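Local coordinates for protein beta-lactamase (Serratia marcescens, PDB 5X5G) that probably hydrolyses beta-lactam antibiotics to substituted beta-amino acids, as a serine enzyme of the class A beta-lactamase family that confers antibiotic resistance, at residues T83-K88 with D112-D117; T107-D112 with L189-E194. All coordinates share one frame; numbering follows the deposited sequence.

Interaction 1. Residues T83-K88 with D112-D117; sequences TWSPLK and DNNGCD. With OP0 ((2S,5R)-N-(2-aminoethoxy)-1-formyl-5-[(sulfooxy)amino]piperidine-2-carboxamide), chain F; SO4 (sulfate ion), chain C.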
loop_
_atom_site.group_PDB
_atom_site.type_symbol
_atom_site.label_atom_id
_atom_site.label_comp_id
_atom_site.label_asym_id
_atom_site.label_seq_id
_atom_site.Cartn_x
_atom_site.Cartn_y
_atom_site.Cartn_z
ATOM N N THR A 83 -2.154 0.641 -3.936
ATOM C CA THR A 83 -2.770 0.324 -2.644
ATOM C C THR A 83 -2.005 -0.779 -1.835
ATOM O O THR A 83 -1.247 -1.579 -2.402
ATOM C CB THR A 83 -4.232 -0.047 -2.893
ATOM O OG1 THR A 83 -4.929 -0.071 -1.667
ATOM C CG2 THR A 83 -4.357 -1.425 -3.587
ATOM N N TRP A 84 -2.168 -0.795 -0.506
ATOM C CA TRP A 84 -1.596 -1.855 0.307
ATOM C C TRP A 84 -2.128 -3.204 -0.152
ATOM O O TRP A 84 -3.331 -3.447 -0.057
ATOM C CB TRP A 84 -1.913 -1.650 1.788
ATOM C CG TRP A 84 -1.639 -2.805 2.675
ATOM C CD1 TRP A 84 -2.499 -3.835 2.964
ATOM C CD2 TRP A 84 -0.442 -3.065 3.441
ATOM N NE1 TRP A 84 -1.927 -4.681 3.876
ATOM C CE2 TRP A 84 -0.645 -4.277 4.129
ATOM C CE3 TRP A 84 0.819 -2.452 3.516
ATOM C CZ2 TRP A 84 0.333 -4.856 4.934
ATOM C CZ3 TRP A 84 1.786 -3.039 4.278
ATOM C CH2 TRP A 84 1.534 -4.218 5.003
ATOM N N SER A 85 -1.213 -4.087 -0.565
ATOM C CA SER A 85 -1.578 -5.425 -1.109
ATOM C C SER A 85 -0.402 -6.415 -1.123
ATOM O O SER A 85 0.269 -6.613 -2.131
ATOM C CB SER A 85 -2.211 -5.320 -2.475
ATOM O OG SER A 85 -2.629 -6.563 -2.989
ATOM N N PRO A 86 -0.267 -7.157 -0.038
ATOM C CA PRO A 86 0.616 -8.309 -0.066
ATOM C C PRO A 86 0.259 -9.290 -1.179
ATOM O O PRO A 86 1.175 -9.873 -1.748
ATOM C CB PRO A 86 0.427 -8.938 1.339
ATOM C CG PRO A 86 -0.025 -7.796 2.190
ATOM C CD PRO A 86 -0.851 -6.913 1.296
ATOM N N LEU A 87 -1.027 -9.419 -1.589
ATOM C CA LEU A 87 -1.327 -10.313 -2.724
ATOM C C LEU A 87 -0.612 -9.891 -3.949
ATOM O O LEU A 87 -0.137 -10.729 -4.720
ATOM C CB LEU A 87 -2.812 -10.371 -3.095
ATOM C CG LEU A 87 -3.600 -11.250 -2.170
ATOM C CD1 LEU A 87 -5.092 -11.068 -2.443
ATOM C CD2 LEU A 87 -3.158 -12.695 -2.261
ATOM N N LYS A 88 -0.718 -8.609 -4.251
ATOM C CA LYS A 88 -0.104 -8.111 -5.450
ATOM C C LYS A 88 1.405 -8.318 -5.435
ATOM O O LYS A 88 1.994 -8.677 -6.448
ATOM C CB LYS A 88 -0.419 -6.641 -5.664
ATOM C CG LYS A 88 0.300 -6.074 -6.858
ATOM C CD LYS A 88 -0.439 -4.933 -7.458
ATOM C CE LYS A 88 0.320 -4.442 -8.694
ATOM N NZ LYS A 88 0.028 -5.254 -9.902
ATOM N N ASP A 112 -5.338 -7.045 3.052
ATOM C CA ASP A 112 -5.167 -6.763 1.649
ATOM C C ASP A 112 -6.320 -5.929 1.093
ATOM O O ASP A 112 -7.511 -6.330 1.184
ATOM C CB ASP A 112 -4.964 -8.040 0.848
ATOM C CG ASP A 112 -4.377 -7.775 -0.508
ATOM O OD1 ASP A 112 -5.127 -7.332 -1.367
ATOM O OD2 ASP A 112 -3.181 -8.058 -0.733
ATOM N N ASN A 113 -5.980 -4.796 0.464
ATOM C CA ASN A 113 -7.009 -3.908 -0.139
ATOM C C ASN A 113 -7.609 -4.446 -1.422
ATOM O O ASN A 113 -8.839 -4.329 -1.662
ATOM C CB ASN A 113 -6.473 -2.479 -0.394
ATOM C CG ASN A 113 -6.405 -1.635 0.881
ATOM O OD1 ASN A 113 -7.039 -1.976 1.888
ATOM N ND2 ASN A 113 -5.597 -0.544 0.862
ATOM N N ASN A 114 -6.773 -5.091 -2.230
ATOM C CA ASN A 114 -7.268 -5.767 -3.419
ATOM C C ASN A 114 -8.146 -6.956 -3.099
ATOM O O ASN A 114 -9.173 -7.147 -3.724
ATOM C CB ASN A 114 -6.087 -6.172 -4.297
ATOM C CG ASN A 114 -5.457 -4.968 -4.969
ATOM O OD1 ASN A 114 -6.177 -4.104 -5.458
ATOM N ND2 ASN A 114 -4.143 -4.891 -4.984
ATOM N N GLY A 115 -7.702 -7.814 -2.199
ATOM C CA GLY A 115 -8.541 -8.911 -1.749
ATOM C C GLY A 115 -9.907 -8.465 -1.284
ATOM O O GLY A 115 -10.927 -9.029 -1.657
ATOM N N CYS A 116 -9.934 -7.382 -0.521
ATOM C CA CYS A 116 -11.179 -6.778 -0.065
ATOM C C CYS A 116 -12.151 -6.508 -1.238
ATOM O O CYS A 116 -13.332 -6.928 -1.220
ATOM C CB CYS A 116 -10.863 -5.498 0.672
ATOM S SG CYS A 116 -12.325 -4.593 1.203
ATOM N N ASP A 117 -11.659 -5.795 -2.255
ATOM C CA ASP A 117 -12.513 -5.444 -3.377
ATOM C C ASP A 117 -12.871 -6.597 -4.284
ATOM O O ASP A 117 -13.984 -6.660 -4.790
ATOM C CB ASP A 117 -11.916 -4.276 -4.173
ATOM C CG ASP A 117 -12.016 -2.942 -3.414
ATOM O OD1 ASP A 117 -12.446 -2.924 -2.227
ATOM O OD2 ASP A 117 -11.505 -1.935 -3.961
HETATM C C1 OP0 F . -6.833 -0.625 6.165
HETATM O O8 OP0 F . -7.200 0.123 7.074
HETATM N N14 OP0 F . -6.020 -0.275 5.281
HETATM C C2 OP0 F . -5.477 1.067 5.189
HETATM C C3 OP0 F . -5.738 1.585 3.820
HETATM N N15 OP0 F . -4.852 2.452 3.355
HETATM O O9 OP0 F . -6.784 1.229 3.243
HETATM C C7 OP0 F . -5.404 -1.244 4.428
HETATM C C6 OP0 F . -4.014 -1.455 4.969
HETATM C C5 OP0 F . -3.256 -0.134 4.853
HETATM C C4 OP0 F . -3.998 1.004 5.565
HETATM N N16 OP0 F . -4.050 -2.081 6.327
HETATM S S17 OP0 F . -4.344 -1.686 8.663
HETATM O O10 OP0 F . -3.886 -1.203 7.317
HETATM O O13 OP0 F . -4.481 -0.673 9.654
HETATM O O12 OP0 F . -3.273 -2.519 9.107
HETATM O O11 OP0 F . -5.739 -2.451 8.434
HETATM N N21 OP0 F . -7.355 5.460 1.155
HETATM C C22 OP0 F . -6.807 4.921 2.427
HETATM C C23 OP0 F . -5.326 4.544 2.352
HETATM O O24 OP0 F . -5.138 3.132 2.246
HETATM S S SO4 C . 1.725 -3.422 -11.903
HETATM O O1 SO4 C . 2.163 -2.810 -13.178
HETATM O O2 SO4 C . 2.819 -3.297 -10.888
HETATM O O3 SO4 C . 0.456 -2.745 -11.507
HETATM O O4 SO4 C . 1.417 -4.863 -12.117
#
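Trp84 O accepts from Asn113 N at 3.0 Å, the single backbone-to-backbone hydrogen bond of this contact. Beside it the chains come closest at Ser85 and Asp112, whose CA atoms are 4.7 Å apart. Both segments turn from loop into helix here, so two N-caps interlock: Ser85 precedes helix 86-90 and Asp112 precedes helix 113-123. Ser111, Asp112 and Asn113 match the Ser-Asp-Asn motif of class A beta-lactamases.

The Asp112 carboxylate serves both helix starts. With CG anti to the backbone N (chi1 -163°), the group reaches across to the start of helix 86-90, where Asp112 OD2 takes Leu87 N at 2.7 Å, nearly in line with its own C-O bond. Asp112 OD2 also receives the hydroxyl Ser85 OG at 2.8 Å from the syn side, 21° out of the carboxylate plane. Meanwhile Asp112 OD1 caps its own helix, accepting Gly115 N at 2.7 Å. Three donors and two helix N termini would probably stabilise the negative charge of this buried group. Ser85 OG takes part in three bonds: it donates to Asp112 OD2 and accepts from Lys88 N, its own capping bond, and from Asn114 ND2, which reaches it from slightly outside the amide plane.

On the active-site side, Asn113 ND2 gives one hydrogen to Thr83 OG1 at 2.7 Å, close to its amide plane, and another to O9 of the bound inhibitor OP0 at 3.2 Å. Its OD1 accepts from Lys50 NZ, so every polar atom of the amide is engaged and its rotation is fixed. The Trp84 indole, tethered through NE1 to His110 O, stands as a wall of the pocket: Pro86 CD packs on one face, and against the other lies the inhibitor, with Trp84 CD1 3.5 Å from OP0 C6.

Interaction 2. Residues T107-D112 with L189-E194; sequences TVSHSD and LNTMIE. With OP0 ((2S,5R)-N-(2-aminoethoxy)-1-formyl-5-[(sulfooxy)amino]piperidine-2-carboxamide), chain F.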
loop_
_atom_site.group_PDB
_atom_site.type_symbol
_atom_site.label_atom_id
_atom_site.label_comp_id
_atom_site.label_asym_id
_atom_site.label_seq_id
_atom_site.Cartn_x
_atom_site.Cartn_y
_atom_site.Cartn_z
ATOM N N THR A 107 -6.880 -10.924 2.995
ATOM C CA THR A 107 -7.775 -9.782 3.248
ATOM C C THR A 107 -7.903 -9.464 4.733
ATOM O O THR A 107 -7.842 -8.284 5.124
ATOM C CB THR A 107 -9.162 -9.972 2.583
ATOM O OG1 THR A 107 -9.004 -10.081 1.154
ATOM C CG2 THR A 107 -10.056 -8.784 2.806
ATOM N N VAL A 108 -8.156 -10.495 5.560
ATOM C CA VAL A 108 -8.385 -10.257 6.983
ATOM C C VAL A 108 -7.057 -10.155 7.752
ATOM O O VAL A 108 -6.837 -9.157 8.472
ATOM C CB VAL A 108 -9.279 -11.361 7.601
ATOM C CG1 VAL A 108 -9.368 -11.221 9.096
ATOM C CG2 VAL A 108 -10.648 -11.301 6.979
ATOM N N SER A 109 -6.199 -11.184 7.640
ATOM C CA SER A 109 -4.994 -11.273 8.501
ATOM C C SER A 109 -3.906 -10.246 8.079
ATOM O O SER A 109 -3.173 -9.751 8.932
ATOM C CB SER A 109 -4.373 -12.682 8.517
ATOM O OG SER A 109 -5.308 -13.631 8.973
ATOM N N HIS A 110 -3.792 -10.004 6.782
ATOM C CA HIS A 110 -2.814 -9.059 6.234
ATOM C C HIS A 110 -3.408 -7.780 5.607
ATOM O O HIS A 110 -2.645 -6.937 5.073
ATOM C CB HIS A 110 -1.924 -9.766 5.231
ATOM C CG HIS A 110 -0.989 -10.742 5.858
ATOM N ND1 HIS A 110 -1.384 -12.022 6.192
ATOM C CD2 HIS A 110 0.306 -10.627 6.237
ATOM C CE1 HIS A 110 -0.360 -12.663 6.735
ATOM N NE2 HIS A 110 0.672 -11.829 6.798
ATOM N N SER A 111 -4.699 -7.573 5.830
ATOM C CA SER A 111 -5.434 -6.363 5.403
ATOM C C SER A 111 -5.332 -6.031 3.921
ATOM O O SER A 111 -5.206 -4.855 3.550
ATOM C CB SER A 111 -4.996 -5.151 6.253
ATOM O OG SER A 111 -6.100 -4.318 6.515
ATOM N N ASP A 112 -5.338 -7.045 3.052
ATOM C CA ASP A 112 -5.167 -6.763 1.649
ATOM C C ASP A 112 -6.320 -5.929 1.093
ATOM O O ASP A 112 -7.511 -6.330 1.184
ATOM C CB ASP A 112 -4.964 -8.040 0.848
ATOM C CG ASP A 112 -4.377 -7.775 -0.508
ATOM O OD1 ASP A 112 -5.127 -7.332 -1.367
ATOM O OD2 ASP A 112 -3.181 -8.058 -0.733
ATOM N N LEU A 189 -12.339 -17.214 12.746
ATOM C CA LEU A 189 -11.713 -16.987 14.051
ATOM C C LEU A 189 -10.222 -17.205 13.995
ATOM O O LEU A 189 -9.441 -16.356 14.430
ATOM C CB LEU A 189 -12.343 -17.847 15.155
ATOM C CG LEU A 189 -11.789 -17.638 16.575
ATOM C CD1 LEU A 189 -11.799 -16.183 17.010
ATOM C CD2 LEU A 189 -12.620 -18.481 17.548
ATOM N N ASN A 190 -9.805 -18.315 13.411
ATOM C CA ASN A 190 -8.371 -18.592 13.267
ATOM C C ASN A 190 -7.716 -17.440 12.525
ATOM O O ASN A 190 -6.607 -17.022 12.846
ATOM C CB ASN A 190 -8.126 -19.884 12.488
ATOM C CG ASN A 190 -8.357 -21.130 13.320
ATOM O OD1 ASN A 190 -8.086 -21.146 14.505
ATOM N ND2 ASN A 190 -8.930 -22.158 12.696
ATOM N N THR A 191 -8.349 -17.054 11.436
ATOM C CA THR A 191 -7.796 -16.023 10.554
ATOM C C THR A 191 -7.561 -14.705 11.363
ATOM O O THR A 191 -6.520 -14.051 11.246
ATOM C CB THR A 191 -8.794 -15.819 9.388
ATOM O OG1 THR A 191 -8.842 -17.025 8.577
ATOM C CG2 THR A 191 -8.393 -14.685 8.546
ATOM N N MET A 192 -8.515 -14.361 12.231
ATOM C CA MET A 192 -8.396 -13.171 13.073
ATOM C C MET A 192 -7.309 -13.232 14.154
ATOM O O MET A 192 -6.684 -12.200 14.494
ATOM C CB MET A 192 -9.764 -12.858 13.690
ATOM C CG MET A 192 -10.755 -12.444 12.633
ATOM S SD MET A 192 -12.382 -12.210 13.302
ATOM C CE MET A 192 -12.137 -10.734 14.288
ATOM N N ILE A 193 -7.023 -14.454 14.630
ATOM C CA ILE A 193 -5.943 -14.679 15.572
ATOM C C ILE A 193 -4.614 -14.593 14.846
ATOM O O ILE A 193 -3.625 -14.096 15.400
ATOM C CB ILE A 193 -6.066 -16.053 16.266
ATOM C CG1 ILE A 193 -7.339 -16.087 17.134
ATOM C CG2 ILE A 193 -4.858 -16.286 17.146
ATOM C CD1 ILE A 193 -7.662 -17.449 17.745
ATOM N N GLU A 194 -4.604 -15.058 13.600
ATOM C CA GLU A 194 -3.401 -15.101 12.791
ATOM C C GLU A 194 -3.072 -13.731 12.221
ATOM O O GLU A 194 -2.102 -13.584 11.518
ATOM C CB GLU A 194 -3.583 -16.081 11.631
ATOM C CG GLU A 194 -3.400 -17.564 11.962
ATOM C CD GLU A 194 -4.090 -18.505 10.962
ATOM O OE1 GLU A 194 -4.639 -18.056 9.916
ATOM O OE2 GLU A 194 -4.159 -19.715 11.264
HETATM C C1 OP0 F . -6.833 -0.625 6.165
HETATM O O8 OP0 F . -7.200 0.123 7.074
HETATM N N14 OP0 F . -6.020 -0.275 5.281
HETATM C C2 OP0 F . -5.477 1.067 5.189
HETATM C C3 OP0 F . -5.738 1.585 3.820
HETATM N N15 OP0 F . -4.852 2.452 3.355
HETATM O O9 OP0 F . -6.784 1.229 3.243
HETATM C C7 OP0 F . -5.404 -1.244 4.428
HETATM C C6 OP0 F . -4.014 -1.455 4.969
HETATM C C5 OP0 F . -3.256 -0.134 4.853
HETATM C C4 OP0 F . -3.998 1.004 5.565
HETATM N N16 OP0 F . -4.050 -2.081 6.327
HETATM S S17 OP0 F . -4.344 -1.686 8.663
HETATM O O10 OP0 F . -3.886 -1.203 7.317
HETATM O O13 OP0 F . -4.481 -0.673 9.654
HETATM O O12 OP0 F . -3.273 -2.519 9.107
HETATM O O11 OP0 F . -5.739 -2.451 8.434
HETATM N N21 OP0 F . -7.355 5.460 1.155
HETATM C C22 OP0 F . -6.807 4.921 2.427
HETATM C C23 OP0 F . -5.326 4.544 2.352
HETATM O O24 OP0 F . -5.138 3.132 2.246
HETATM O O HOH W 1 -4.507 -16.168 7.988
#
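Ser109 and Thr191 join the C-terminal ends of helix 100-109 and helix 182-193 in the helical part of the class A beta-lactamase fold. Their CA atoms are 5.9 Å apart, and the contact forms just before the chain enters the Ser-Asp-Asn motif. Ser109 carries its hydroxyl opposite the carbonyl carbon (chi1 -59°), which sends OG across the gap to donate to Thr191 O at 2.6 Å. The approach is off-axis, tilted 32° from the carbonyl plane. Ser109 OG also accepts from a water at 2.8 Å, and this water gives its second hydrogen to Glu194 OE1, bridging the buried serine to the exposed acid.

Thr191 divides its two branches between separate tasks. OG1 turns back along its own helix to Phe187 O, whereas Thr191 CG2, directed away from the backbone N, enters the interface and touches both neighbours: it lies 3.3 Å from Ser109 OG and 3.6 Å from Val108 CB. Val108 meets it at about a right angle and lays CG1 on Met192 CG at 4.0 Å. The methionine then bends at its last torsion and also packs against Phe51 of helix 49-63.

Beyond the helix end, Ser111 faces the active site, where its OG, also bonded to Lys215 NZ, donates to oxygen O11 of the inhibitor's sulfooxy group at 2.7 Å.

From the N terminus, residues 83-88 come first, followed by strand 96-99 and helix 100-109, until interaction 1 closes this short loop when the chain reaches 112-117. Interaction 2 starts inside that loop, at 107-112, and closes a much longer, largely helical excursion at 189-194. The two contacts therefore cross rather than nest, and they share Asp112, where helix 100-109 gives way to helix 113-123. Together they fix this junction from both ends: one ties it to helix 86-90, the other to helix 182-193. Ser111 and Asn113, on either side of the shared Asp112, both hydrogen-bond to the inhibitor.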